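Local coordinates for protein putative P450-like enzyme (Streptomyces himastatinicus ATCC 53653, PDB 5Z9I) that binds heme and probably acts as a cytochrome P450-type monooxygenase in bacterial secondary metabolism, at residues 154-159 and 187-192; 51-56 and 293-298; 90-95 and 213-218; 58-63 and 303-308. The protein carries 1 engineered substitution. All coordinates share one frame; numbering follows the deposited sequence.

Contacts 2 and 4 lie on one side of the P450 fold; contacts 1 and 3 are in its helical part. The centres of contacts 2 and 4 are 11 Å apart, both reach the sheet that holds strands 54-55, 287-291 and 307-310, and their segments alternate along the chain. They touch directly, S55 OG lying 3.6 Å from R60 NH1. Contacts 1 and 3 have centres 24 Å apart and do not touch, although helix 173-202 of contact 1 is followed in the chain by helix 208-214 of contact 3. Within the contacts, the side chains closest to the heme are T58 at about 8 Å, F54 at about 10 Å, M156 at about 11 Å and A93 at about 12 Å.

Contact 1 (154-159 and 187-192); sequences QWMDKM and WEMRDY
W155 packs against E188, M189 and Y192 in an antiparallel helix-helix contact, joining helix 149-164 to helix 173-202. The segment axes approach to 12.1 Å with their directions 151° apart, a gap the indole spans. M189 CG sits over one face of the W155 six-membered ring, 3.3 Å from the centroid, as a CH-pi contact; M189 SD lies obliquely, 4.3 Å from the same centroid, a Met-aromatic contact. At the ring edge, W155 NE1 donates to E188 OE2 (2.6 Å), in the indole plane but from above the carboxylate plane. E188 reaches there because CG stands anti to its backbone N (chi1 172°) and the chain continues extended. By their order in the chain these probably correspond to the F and G helices, which in P450s cover the distal side of the heme; M189 touches N232 and L235 of helix 224-255. An alanine at W155 is likely to leave E188 OE2 without its indole donor and M189 without the face it covers. A water links K158 NZ to E188 OE2. The far edge of W155 points at the Y192 face, T-shaped with centroids 5.6 Å apart, while Y192 OH bonds to D148.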
loop_
_atom_site.group_PDB
_atom_site.type_symbol
_atom_site.label_atom_id
_atom_site.label_comp_id
_atom_site.label_asym_id
_atom_site.label_seq_id
_atom_site.Cartn_x
_atom_site.Cartn_y
_atom_site.Cartn_z
ATOM N N GLN A 154 -14.464 -3.203 9.211
ATOM C CA GLN A 154 -15.646 -3.403 8.380
ATOM C C GLN A 154 -15.552 -2.609 7.088
ATOM O O GLN A 154 -15.904 -3.114 6.020
ATOM C CB GLN A 154 -16.910 -2.998 9.133
ATOM C CG GLN A 154 -17.067 -3.665 10.482
ATOM C CD GLN A 154 -18.319 -3.205 11.200
ATOM O OE1 GLN A 154 -19.225 -2.627 10.581
ATOM N NE2 GLN A 154 -18.385 -3.461 12.508
ATOM N N TRP A 155 -15.072 -1.367 7.192
ATOM C CA TRP A 155 -14.962 -0.494 6.028
ATOM C C TRP A 155 -14.025 -1.094 5.003
ATOM O O TRP A 155 -14.410 -1.269 3.840
ATOM C CB TRP A 155 -14.458 0.900 6.414
ATOM C CG TRP A 155 -15.455 1.801 7.037
ATOM C CD1 TRP A 155 -16.817 1.605 7.152
ATOM C CD2 TRP A 155 -15.178 3.066 7.637
ATOM N NE1 TRP A 155 -17.397 2.683 7.793
ATOM C CE2 TRP A 155 -16.414 3.593 8.103
ATOM C CE3 TRP A 155 -14.000 3.809 7.836
ATOM C CZ2 TRP A 155 -16.502 4.827 8.756
ATOM C CZ3 TRP A 155 -14.093 5.042 8.468
ATOM C CH2 TRP A 155 -15.338 5.538 8.927
ATOM N N MET A 156 -12.796 -1.398 5.439
ATOM C CA MET A 156 -11.777 -1.999 4.564
ATOM C C MET A 156 -12.281 -3.298 3.947
ATOM O O MET A 156 -12.086 -3.523 2.752
ATOM C CB MET A 156 -10.466 -2.258 5.332
ATOM C CG MET A 156 -10.119 -1.173 6.365
ATOM S SD MET A 156 -9.505 0.461 5.824
ATOM C CE MET A 156 -10.925 1.377 5.233
ATOM N N ASP A 157 -12.920 -4.147 4.759
ATOM C CA ASP A 157 -13.545 -5.389 4.272
ATOM C C ASP A 157 -14.511 -5.138 3.124
ATOM O O ASP A 157 -14.562 -5.907 2.157
ATOM C CB ASP A 157 -14.301 -6.106 5.393
ATOM C CG ASP A 157 -13.379 -6.796 6.374
ATOM O OD1 ASP A 157 -12.147 -6.774 6.160
ATOM O OD2 ASP A 157 -13.900 -7.375 7.353
ATOM N N LYS A 158 -15.286 -4.067 3.253
ATOM C CA LYS A 158 -16.234 -3.686 2.220
ATOM C C LYS A 158 -15.503 -3.265 0.962
ATOM O O LYS A 158 -15.872 -3.673 -0.143
ATOM C CB LYS A 158 -17.143 -2.564 2.711
ATOM C CG LYS A 158 -18.351 -3.061 3.489
ATOM C CD LYS A 158 -19.176 -1.897 3.991
ATOM C CE LYS A 158 -20.416 -2.362 4.702
ATOM N NZ LYS A 158 -21.102 -1.189 5.296
ATOM N N MET A 159 -14.456 -2.459 1.137
ATOM C CA MET A 159 -13.655 -1.982 0.015
ATOM C C MET A 159 -12.947 -3.110 -0.726
ATOM O O MET A 159 -12.841 -3.085 -1.951
ATOM C CB MET A 159 -12.628 -0.974 0.499
ATOM C CG MET A 159 -13.203 0.111 1.366
ATOM S SD MET A 159 -11.998 1.430 1.527
ATOM C CE MET A 159 -11.482 1.559 -0.182
ATOM N N TRP A 187 -19.557 8.306 1.661
ATOM C CA TRP A 187 -20.399 9.200 2.446
ATOM C C TRP A 187 -20.236 8.922 3.924
ATOM O O TRP A 187 -19.964 9.819 4.716
ATOM C CB TRP A 187 -21.862 9.038 2.077
ATOM C CG TRP A 187 -22.253 9.648 0.769
ATOM C CD1 TRP A 187 -21.512 10.499 -0.008
ATOM C CD2 TRP A 187 -23.495 9.444 0.081
ATOM N NE1 TRP A 187 -22.227 10.837 -1.136
ATOM C CE2 TRP A 187 -23.447 10.202 -1.104
ATOM C CE3 TRP A 187 -24.650 8.690 0.360
ATOM C CZ2 TRP A 187 -24.505 10.236 -2.014
ATOM C CZ3 TRP A 187 -25.703 8.727 -0.541
ATOM C CH2 TRP A 187 -25.627 9.495 -1.712
ATOM N N GLU A 188 -20.418 7.659 4.286
ATOM C CA GLU A 188 -20.302 7.233 5.665
ATOM C C GLU A 188 -18.922 7.580 6.249
ATOM O O GLU A 188 -18.846 8.158 7.333
ATOM C CB GLU A 188 -20.588 5.737 5.753
ATOM C CG GLU A 188 -20.327 5.104 7.081
ATOM C CD GLU A 188 -20.605 3.612 7.036
ATOM O OE1 GLU A 188 -21.439 3.187 6.206
ATOM O OE2 GLU A 188 -19.988 2.860 7.816
ATOM N N MET A 189 -17.843 7.254 5.529
ATOM C CA MET A 189 -16.493 7.555 6.007
ATOM C C MET A 189 -16.220 9.057 6.096
ATOM O O MET A 189 -15.608 9.529 7.059
ATOM C CB MET A 189 -15.433 6.903 5.118
ATOM C CG MET A 189 -15.533 5.382 5.152
ATOM S SD MET A 189 -14.407 4.522 4.044
ATOM C CE MET A 189 -12.817 4.829 4.811
ATOM N N ARG A 190 -16.653 9.794 5.083
ATOM C CA ARG A 190 -16.485 11.252 5.091
ATOM C C ARG A 190 -17.201 11.868 6.287
ATOM O O ARG A 190 -16.629 12.730 6.951
ATOM C CB ARG A 190 -16.998 11.872 3.789
ATOM C CG ARG A 190 -15.941 11.923 2.728
ATOM C CD ARG A 190 -16.513 12.279 1.359
ATOM N NE ARG A 190 -17.302 13.517 1.348
ATOM C CZ ARG A 190 -16.803 14.753 1.409
ATOM N NH1 ARG A 190 -15.496 14.943 1.516
ATOM N NH2 ARG A 190 -17.624 15.805 1.356
ATOM N N ASP A 191 -18.425 11.416 6.568
ATOM C CA ASP A 191 -19.181 11.938 7.710
ATOM C C ASP A 191 -18.504 11.615 9.044
ATOM O O ASP A 191 -18.510 12.452 9.946
ATOM C CB ASP A 191 -20.621 11.403 7.734
ATOM C CG ASP A 191 -21.513 12.065 6.673
ATOM O OD1 ASP A 191 -21.202 13.202 6.258
ATOM O OD2 ASP A 191 -22.517 11.457 6.256
ATOM N N TYR A 192 -17.943 10.408 9.175
ATOM C CA TYR A 192 -17.139 10.085 10.351
ATOM C C TYR A 192 -16.023 11.111 10.555
ATOM O O TYR A 192 -15.878 11.659 11.649
ATOM C CB TYR A 192 -16.521 8.687 10.242
ATOM C CG TYR A 192 -15.656 8.308 11.437
ATOM C CD1 TYR A 192 -16.191 7.605 12.516
ATOM C CD2 TYR A 192 -14.310 8.667 11.490
ATOM C CE1 TYR A 192 -15.396 7.256 13.611
ATOM C CE2 TYR A 192 -13.516 8.334 12.578
ATOM C CZ TYR A 192 -14.063 7.624 13.636
ATOM O OH TYR A 192 -13.273 7.289 14.711
HETATM O O HOH W 1 -20.060 0.237 7.041
#

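Contact 2 (51-56 and 293-298); sequences PKVFSS and SEVEVA
V53 turns CG2 anti to its backbone N (chi1 47° for CG1), which aims that methyl at V295, and F54 sets CG anti to its carbonyl carbon (chi1 -60°), which carries its ring tip to V295 and V297. V53 and V295 meet tip to tip: V53 CG2 is 3.5 Å from V295 CG2, tighter than usual for two methyls. The same V53 methyl lies over the centre of the F54 ring, 4.1 Å above its plane, so it touches both the phenyl face and V295, the two meeting it at roughly a right angle to each other. F54 adds the second half of the contact through CZ, which approaches V295 CG1 to 3.8 Å and V297 CG2 to 4.2 Å; both methyls come at the ring obliquely. At the margin, S293 OG lies 3.9 Å from V53 CG2, a polar atom beside a methyl. The cross-contact is thus carried by carbon, and the polar ties come from next door: V53 and S55 pair by backbone with N292 and A290, and K52 O accepts from N292 ND2. I47 of helix 41-48 touches both F54 and V297 and continues the apolar cluster. Strand 54-55 is an outermost strand of the five-stranded sheet, and 295-297 pairs with 300-302 in a hairpin that follows strand 287-291. The arrangement is that of the P450 beta domain, where the main sheet's edge packs against a small hairpin, here with F54 about 4 Å from the side chain of heme-binding R289.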
loop_
_atom_site.group_PDB
_atom_site.type_symbol
_atom_site.label_atom_id
_atom_site.label_comp_id
_atom_site.label_asym_id
_atom_site.label_seq_id
_atom_site.Cartn_x
_atom_site.Cartn_y
_atom_site.Cartn_z
ATOM N N PRO A 51 5.512 13.456 -14.318
ATOM C CA PRO A 51 4.086 13.641 -14.033
ATOM C C PRO A 51 3.389 14.615 -14.989
ATOM O O PRO A 51 2.174 14.583 -15.090
ATOM C CB PRO A 51 4.086 14.189 -12.597
ATOM C CG PRO A 51 5.420 14.887 -12.483
ATOM C CD PRO A 51 6.373 14.045 -13.278
ATOM N N LYS A 52 4.143 15.456 -15.685
ATOM C CA LYS A 52 3.532 16.449 -16.570
ATOM C C LYS A 52 2.984 15.833 -17.871
ATOM O O LYS A 52 2.057 16.368 -18.460
ATOM C CB LYS A 52 4.530 17.581 -16.874
ATOM C CG LYS A 52 4.916 18.356 -15.597
ATOM C CD LYS A 52 6.010 19.399 -15.819
ATOM C CE LYS A 52 5.449 20.794 -15.530
ATOM N NZ LYS A 52 6.484 21.864 -15.479
ATOM N N VAL A 53 3.538 14.712 -18.317
ATOM C CA VAL A 53 2.909 13.979 -19.410
ATOM C C VAL A 53 2.125 12.786 -18.860
ATOM O O VAL A 53 1.045 12.468 -19.364
ATOM C CB VAL A 53 3.942 13.510 -20.466
ATOM C CG1 VAL A 53 5.101 12.895 -19.815
ATOM C CG2 VAL A 53 3.337 12.512 -21.423
ATOM N N PHE A 54 2.644 12.139 -17.815
ATOM C CA PHE A 54 1.947 10.990 -17.238
ATOM C C PHE A 54 1.246 11.376 -15.952
ATOM O O PHE A 54 1.812 11.311 -14.867
ATOM C CB PHE A 54 2.914 9.827 -17.020
ATOM C CG PHE A 54 3.557 9.357 -18.288
ATOM C CD1 PHE A 54 2.854 8.568 -19.188
ATOM C CD2 PHE A 54 4.840 9.740 -18.605
ATOM C CE1 PHE A 54 3.434 8.149 -20.367
ATOM C CE2 PHE A 54 5.436 9.311 -19.782
ATOM C CZ PHE A 54 4.726 8.514 -20.669
ATOM N N SER A 55 -0.009 11.782 -16.109
ATOM C CA SER A 55 -0.831 12.363 -15.050
ATOM C C SER A 55 -1.322 11.305 -14.075
ATOM O O SER A 55 -1.589 10.168 -14.483
ATOM C CB SER A 55 -2.024 13.094 -15.677
ATOM O OG SER A 55 -2.995 13.459 -14.707
ATOM N N SER A 56 -1.464 11.679 -12.803
ATOM C CA SER A 56 -2.067 10.771 -11.817
ATOM C C SER A 56 -3.596 10.974 -11.732
ATOM O O SER A 56 -4.298 10.315 -10.947
ATOM C CB SER A 56 -1.423 10.956 -10.435
ATOM O OG SER A 56 -0.098 10.394 -10.371
ATOM N N SER A 293 -0.350 13.915 -23.397
ATOM C CA SER A 293 -0.028 14.066 -24.807
ATOM C C SER A 293 0.402 12.727 -25.398
ATOM O O SER A 293 0.520 11.724 -24.668
ATOM C CB SER A 293 1.083 15.100 -25.002
ATOM O OG SER A 293 2.338 14.588 -24.583
ATOM N N GLU A 294 0.626 12.704 -26.713
ATOM C CA GLU A 294 1.230 11.535 -27.360
ATOM C C GLU A 294 2.662 11.331 -26.879
ATOM O O GLU A 294 3.424 12.287 -26.740
ATOM C CB GLU A 294 1.215 11.663 -28.883
ATOM C CG GLU A 294 0.088 10.899 -29.564
ATOM C CD GLU A 294 0.440 10.480 -30.984
ATOM O OE1 GLU A 294 1.637 10.547 -31.349
ATOM O OE2 GLU A 294 -0.479 10.074 -31.730
ATOM N N VAL A 295 3.014 10.078 -26.597
ATOM C CA VAL A 295 4.353 9.741 -26.117
ATOM C C VAL A 295 4.902 8.478 -26.784
ATOM O O VAL A 295 4.141 7.614 -27.229
ATOM C CB VAL A 295 4.378 9.492 -24.605
ATOM C CG1 VAL A 295 5.695 9.981 -24.010
ATOM C CG2 VAL A 295 3.205 10.127 -23.936
ATOM N N GLU A 296 6.223 8.355 -26.823
ATOM C CA GLU A 296 6.830 7.105 -27.238
ATOM C C GLU A 296 7.533 6.515 -26.030
ATOM O O GLU A 296 8.443 7.126 -25.470
ATOM C CB GLU A 296 7.808 7.304 -28.406
ATOM N N VAL A 297 7.084 5.338 -25.610
ATOM C CA VAL A 297 7.721 4.625 -24.515
ATOM C C VAL A 297 8.421 3.417 -25.113
ATOM O O VAL A 297 7.788 2.620 -25.805
ATOM C CB VAL A 297 6.712 4.189 -23.453
ATOM C CG1 VAL A 297 7.430 3.743 -22.209
ATOM C CG2 VAL A 297 5.774 5.330 -23.149
ATOM N N ALA A 298 9.720 3.300 -24.858
ATOM C CA ALA A 298 10.547 2.321 -25.545
ATOM C C ALA A 298 10.347 2.491 -27.050
ATOM O O ALA A 298 10.661 3.545 -27.615
ATOM C CB ALA A 298 10.209 0.888 -25.092
#

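Contact 3 (90-95 and 213-218); sequences VDHAFT and VHAEVD
H92, A215 and V217 bury the most surface here, where the end of helix 82-93 meets the chain leaving helix 208-214. H92 has CG anti to its backbone N (chi1 178°), which extends the imidazole across the outgoing segment. Its CD2 comes within 4.0 Å of A215 CB, and the methyl lies at the ring edge, near the ring plane. The same CD2 is 4.4 Å from E216 N, an oblique approach. V217 completes the set lower on the side chain: its CG2 is 4.3 Å from H92 CB, so the histidine is touched at both its stem and its ring. A215 CB also comes to 4.5 Å from A93 CB; their CA atoms, 6.0 Å apart, are the nearest backbone pair of the two segments, and an alanine on each segment permits it. By their place in the chain, the helices probably correspond to the C and H helices of the P450 fold, and 215-218 begins the link to the long helix 224-255. Helix 82-93 carries the heme-binding residues H83 and R87, the latter about 9 Å from the H92 side chain. A215 is the first residue to leave helical angles (psi 131°), and E216 and V217 continue with extended angles. With such angles, the A215 and V217 CB atoms point toward 90-95 while that of E216 points away. A93 itself also packs on L208 and L212 of helix 208-214.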
loop_
_atom_site.group_PDB
_atom_site.type_symbol
_atom_site.label_atom_id
_atom_site.label_comp_id
_atom_site.label_asym_id
_atom_site.label_seq_id
_atom_site.Cartn_x
_atom_site.Cartn_y
_atom_site.Cartn_z
ATOM N N VAL A 90 -0.031 18.187 4.125
ATOM C CA VAL A 90 -0.182 16.924 4.816
ATOM C C VAL A 90 1.159 16.478 5.438
ATOM O O VAL A 90 1.180 15.934 6.537
ATOM C CB VAL A 90 -0.742 15.829 3.875
ATOM C CG1 VAL A 90 -0.843 14.485 4.613
ATOM C CG2 VAL A 90 -2.108 16.232 3.381
ATOM N N ASP A 91 2.267 16.722 4.745
ATOM C CA ASP A 91 3.578 16.403 5.299
ATOM C C ASP A 91 3.834 17.250 6.550
ATOM O O ASP A 91 4.285 16.722 7.556
ATOM C CB ASP A 91 4.682 16.596 4.254
ATOM C CG ASP A 91 5.235 15.271 3.739
ATOM O OD1 ASP A 91 5.240 14.277 4.505
ATOM O OD2 ASP A 91 5.639 15.213 2.559
ATOM N N HIS A 92 3.500 18.538 6.506
ATOM C CA HIS A 92 3.601 19.393 7.687
ATOM C C HIS A 92 2.821 18.797 8.857
ATOM O O HIS A 92 3.270 18.885 9.996
ATOM C CB HIS A 92 3.097 20.810 7.396
ATOM C CG HIS A 92 3.135 21.735 8.585
ATOM N ND1 HIS A 92 4.297 22.339 9.023
ATOM C CD2 HIS A 92 2.157 22.167 9.416
ATOM C CE1 HIS A 92 4.030 23.100 10.071
ATOM N NE2 HIS A 92 2.740 23.018 10.332
ATOM N N ALA A 93 1.671 18.169 8.580
ATOM C CA ALA A 93 0.818 17.670 9.655
ATOM C C ALA A 93 1.339 16.356 10.253
ATOM O O ALA A 93 1.084 16.064 11.427
ATOM C CB ALA A 93 -0.615 17.499 9.161
ATOM N N PHE A 94 2.019 15.559 9.430
ATOM C CA PHE A 94 2.788 14.410 9.885
ATOM C C PHE A 94 4.017 14.852 10.667
ATOM O O PHE A 94 5.132 14.768 10.151
ATOM C CB PHE A 94 3.257 13.558 8.696
ATOM C CG PHE A 94 2.389 12.375 8.399
ATOM C CD1 PHE A 94 1.299 12.495 7.534
ATOM C CD2 PHE A 94 2.683 11.136 8.942
ATOM C CE1 PHE A 94 0.508 11.398 7.239
ATOM C CE2 PHE A 94 1.912 10.045 8.659
ATOM C CZ PHE A 94 0.818 10.162 7.809
ATOM N N THR A 95 3.817 15.307 11.898
ATOM C CA THR A 95 4.887 15.945 12.668
ATOM C C THR A 95 5.906 14.943 13.243
ATOM O O THR A 95 5.604 13.768 13.447
ATOM C CB THR A 95 4.320 16.760 13.848
ATOM O OG1 THR A 95 3.677 15.860 14.760
ATOM C CG2 THR A 95 3.332 17.863 13.372
ATOM N N VAL A 213 -6.123 19.886 10.764
ATOM C CA VAL A 213 -7.017 21.006 11.011
ATOM C C VAL A 213 -6.261 22.319 11.269
ATOM O O VAL A 213 -6.737 23.397 10.920
ATOM C CB VAL A 213 -7.942 20.699 12.209
ATOM C CG1 VAL A 213 -8.328 21.952 12.915
ATOM C CG2 VAL A 213 -9.164 19.926 11.758
ATOM N N HIS A 214 -5.079 22.235 11.869
ATOM C CA HIS A 214 -4.366 23.452 12.221
ATOM C C HIS A 214 -3.200 23.742 11.284
ATOM O O HIS A 214 -2.604 24.806 11.360
ATOM C CB HIS A 214 -3.905 23.382 13.686
ATOM C CG HIS A 214 -5.040 23.479 14.656
ATOM N ND1 HIS A 214 -5.704 22.360 15.152
ATOM C CD2 HIS A 214 -5.684 24.543 15.182
ATOM C CE1 HIS A 214 -6.670 22.745 15.948
ATOM N NE2 HIS A 214 -6.692 24.074 15.988
ATOM N N ALA A 215 -2.912 22.817 10.378
ATOM C CA ALA A 215 -1.853 23.002 9.393
ATOM C C ALA A 215 -2.079 24.236 8.524
ATOM O O ALA A 215 -3.160 24.437 7.986
ATOM C CB ALA A 215 -1.720 21.762 8.500
ATOM N N GLU A 216 -1.051 25.055 8.384
ATOM C CA GLU A 216 -1.107 26.263 7.583
ATOM C C GLU A 216 0.194 26.436 6.843
ATOM O O GLU A 216 1.237 26.498 7.433
ATOM C CB GLU A 216 -1.403 27.473 8.463
ATOM C CG GLU A 216 -1.335 28.824 7.781
ATOM C CD GLU A 216 -2.264 29.855 8.405
ATOM O OE1 GLU A 216 -2.749 29.652 9.524
ATOM O OE2 GLU A 216 -2.526 30.881 7.782
ATOM N N VAL A 217 0.123 26.494 5.536
ATOM C CA VAL A 217 1.310 26.658 4.741
ATOM C C VAL A 217 1.138 27.712 3.668
ATOM O O VAL A 217 0.337 27.578 2.786
ATOM C CB VAL A 217 1.765 25.337 4.076
ATOM C CG1 VAL A 217 2.924 25.554 3.128
ATOM C CG2 VAL A 217 2.153 24.298 5.092
ATOM N N ASP A 218 1.928 28.763 3.779
ATOM C CA ASP A 218 1.988 29.839 2.817
ATOM C C ASP A 218 0.715 30.387 2.115
ATOM O O ASP A 218 0.709 30.540 0.927
ATOM C CB ASP A 218 2.996 29.409 1.725
ATOM C CG ASP A 218 4.428 29.444 2.173
ATOM O OD1 ASP A 218 4.806 30.329 2.950
ATOM O OD2 ASP A 218 5.199 28.596 1.714
#

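Contact 4 (58-63 and 303-308); sequences TMRLDP and PKDQLL
R60 presents the edge of its guanidinium to D305, while L61 CD2 lies over one face, 4.1 Å above the plane and displaced toward the rim. R60 NH2 donates to D305 OD1 at 3.2 Å in a salt bridge, with the acceptor tilted 19° from the guanidinium plane and met nearly in line with its own C-O bond. The guanidinium and carboxylate planes stand 70° apart, a twist that fits a bond through one oxygen rather than a two-oxygen bridge; NH2 also makes a weak bond to T291 O. Beside this surface pair, L61 rests on the backbone of 305-307: CD1 is 3.4 Å from Q306 C and 3.5 Å from L307 N, and CD2 is 4.0 Å from D305 CB. Replacing L61 with a serine would probably open a gap against this peptide and leave one face of the R60 guanidinium less well covered. T58 extends the contact, its OG1 lying 4.0 Å from L307 CD1. D305 has left-handed backbone angles in the turn that leads into strand 307-310. The arrangement belongs to the P450 fold where the segment between strand 54-55 and helix 68-71, the start of the family's B-C region, packs on the main beta sheet, T58 about 8 Å from the heme.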
loop_
_atom_site.group_PDB
_atom_site.type_symbol
_atom_site.label_atom_id
_atom_site.label_comp_id
_atom_site.label_asym_id
_atom_site.label_seq_id
_atom_site.Cartn_x
_atom_site.Cartn_y
_atom_site.Cartn_z
ATOM N N THR A 58 -6.311 10.004 -13.040
ATOM C CA THR A 58 -6.852 8.910 -13.829
ATOM C C THR A 58 -8.370 9.014 -14.097
ATOM O O THR A 58 -8.856 8.597 -15.144
ATOM C CB THR A 58 -6.498 7.597 -13.113
ATOM O OG1 THR A 58 -5.210 7.156 -13.584
ATOM C CG2 THR A 58 -7.538 6.536 -13.342
ATOM N N MET A 59 -9.104 9.601 -13.157
ATOM C CA MET A 59 -10.569 9.649 -13.224
ATOM C C MET A 59 -11.077 10.566 -14.332
ATOM O O MET A 59 -12.224 10.436 -14.773
ATOM C CB MET A 59 -11.152 10.088 -11.871
ATOM C CG MET A 59 -12.689 10.259 -11.855
ATOM S SD MET A 59 -13.386 10.609 -10.211
ATOM C CE MET A 59 -12.880 9.113 -9.348
ATOM N N ARG A 60 -10.230 11.479 -14.799
ATOM C CA ARG A 60 -10.634 12.360 -15.880
ATOM C C ARG A 60 -10.906 11.544 -17.145
ATOM O O ARG A 60 -11.599 11.997 -18.050
ATOM C CB ARG A 60 -9.584 13.440 -16.133
ATOM C CG ARG A 60 -8.617 13.146 -17.242
ATOM C CD ARG A 60 -7.830 14.399 -17.632
ATOM N NE ARG A 60 -6.952 14.148 -18.770
ATOM C CZ ARG A 60 -5.763 13.563 -18.675
ATOM N NH1 ARG A 60 -5.313 13.166 -17.487
ATOM N NH2 ARG A 60 -5.031 13.370 -19.759
ATOM N N LEU A 61 -10.384 10.325 -17.195
ATOM C CA LEU A 61 -10.658 9.453 -18.319
ATOM C C LEU A 61 -11.893 8.583 -18.076
ATOM O O LEU A 61 -12.416 7.985 -19.006
ATOM C CB LEU A 61 -9.441 8.563 -18.617
ATOM C CG LEU A 61 -8.120 9.247 -19.004
ATOM C CD1 LEU A 61 -7.161 8.221 -19.534
ATOM C CD2 LEU A 61 -8.307 10.372 -20.021
ATOM N N ASP A 62 -12.363 8.515 -16.834
ATOM C CA ASP A 62 -13.351 7.505 -16.455
ATOM C C ASP A 62 -14.717 8.091 -16.187
ATOM O O ASP A 62 -14.943 8.669 -15.128
ATOM C CB ASP A 62 -12.873 6.729 -15.213
ATOM N N PRO A 63 -15.642 7.919 -17.143
ATOM C CA PRO A 63 -17.054 8.288 -17.022
ATOM C C PRO A 63 -17.827 7.190 -16.285
ATOM O O PRO A 63 -17.663 6.011 -16.639
ATOM C CB PRO A 63 -17.516 8.371 -18.472
ATOM C CG PRO A 63 -16.664 7.351 -19.186
ATOM C CD PRO A 63 -15.358 7.256 -18.427
ATOM N N PRO A 303 -0.964 6.980 -27.626
ATOM C CA PRO A 303 -1.753 8.191 -27.890
ATOM C C PRO A 303 -2.127 9.010 -26.653
ATOM O O PRO A 303 -1.892 8.606 -25.507
ATOM C CB PRO A 303 -3.019 7.651 -28.575
ATOM C CG PRO A 303 -2.995 6.178 -28.394
ATOM C CD PRO A 303 -1.581 5.771 -28.189
ATOM N N LYS A 304 -2.707 10.176 -26.911
ATOM C CA LYS A 304 -3.140 11.100 -25.868
ATOM C C LYS A 304 -4.398 10.583 -25.163
ATOM O O LYS A 304 -5.180 9.837 -25.755
ATOM C CB LYS A 304 -3.396 12.481 -26.487
ATOM C CG LYS A 304 -3.745 13.578 -25.512
ATOM C CD LYS A 304 -4.196 14.837 -26.243
ATOM C CE LYS A 304 -5.468 14.575 -27.042
ATOM N NZ LYS A 304 -5.999 15.793 -27.719
ATOM N N ASP A 305 -4.580 10.977 -23.904
ATOM C CA ASP A 305 -5.771 10.624 -23.124
ATOM C C ASP A 305 -5.995 9.112 -23.053
ATOM O O ASP A 305 -7.111 8.622 -23.254
ATOM C CB ASP A 305 -7.018 11.305 -23.703
ATOM C CG ASP A 305 -6.962 12.824 -23.597
ATOM O OD1 ASP A 305 -6.525 13.342 -22.545
ATOM O OD2 ASP A 305 -7.346 13.496 -24.582
ATOM N N GLN A 306 -4.918 8.385 -22.764
ATOM C CA GLN A 306 -4.954 6.934 -22.617
ATOM C C GLN A 306 -4.682 6.530 -21.178
ATOM O O GLN A 306 -3.901 7.187 -20.494
ATOM C CB GLN A 306 -3.926 6.284 -23.545
ATOM C CG GLN A 306 -4.201 6.523 -24.996
ATOM C CD GLN A 306 -5.506 5.922 -25.429
ATOM O OE1 GLN A 306 -5.690 4.711 -25.363
ATOM N NE2 GLN A 306 -6.431 6.763 -25.859
ATOM N N LEU A 307 -5.327 5.460 -20.715
ATOM C CA LEU A 307 -5.001 4.889 -19.402
ATOM C C LEU A 307 -3.787 3.990 -19.533
ATOM O O LEU A 307 -3.737 3.114 -20.396
ATOM C CB LEU A 307 -6.168 4.092 -18.809
ATOM C CG LEU A 307 -5.822 3.379 -17.484
ATOM C CD1 LEU A 307 -5.480 4.373 -16.379
ATOM C CD2 LEU A 307 -6.942 2.443 -17.030
ATOM N N LEU A 308 -2.798 4.219 -18.682
ATOM C CA LEU A 308 -1.577 3.422 -18.723
ATOM C C LEU A 308 -1.358 2.809 -17.349
ATOM O O LEU A 308 -1.459 3.494 -16.339
ATOM C CB LEU A 308 -0.387 4.291 -19.158
ATOM C CG LEU A 308 1.005 3.693 -19.338
ATOM C CD1 LEU A 308 1.806 4.477 -20.345
ATOM C CD2 LEU A 308 1.705 3.756 -18.036
#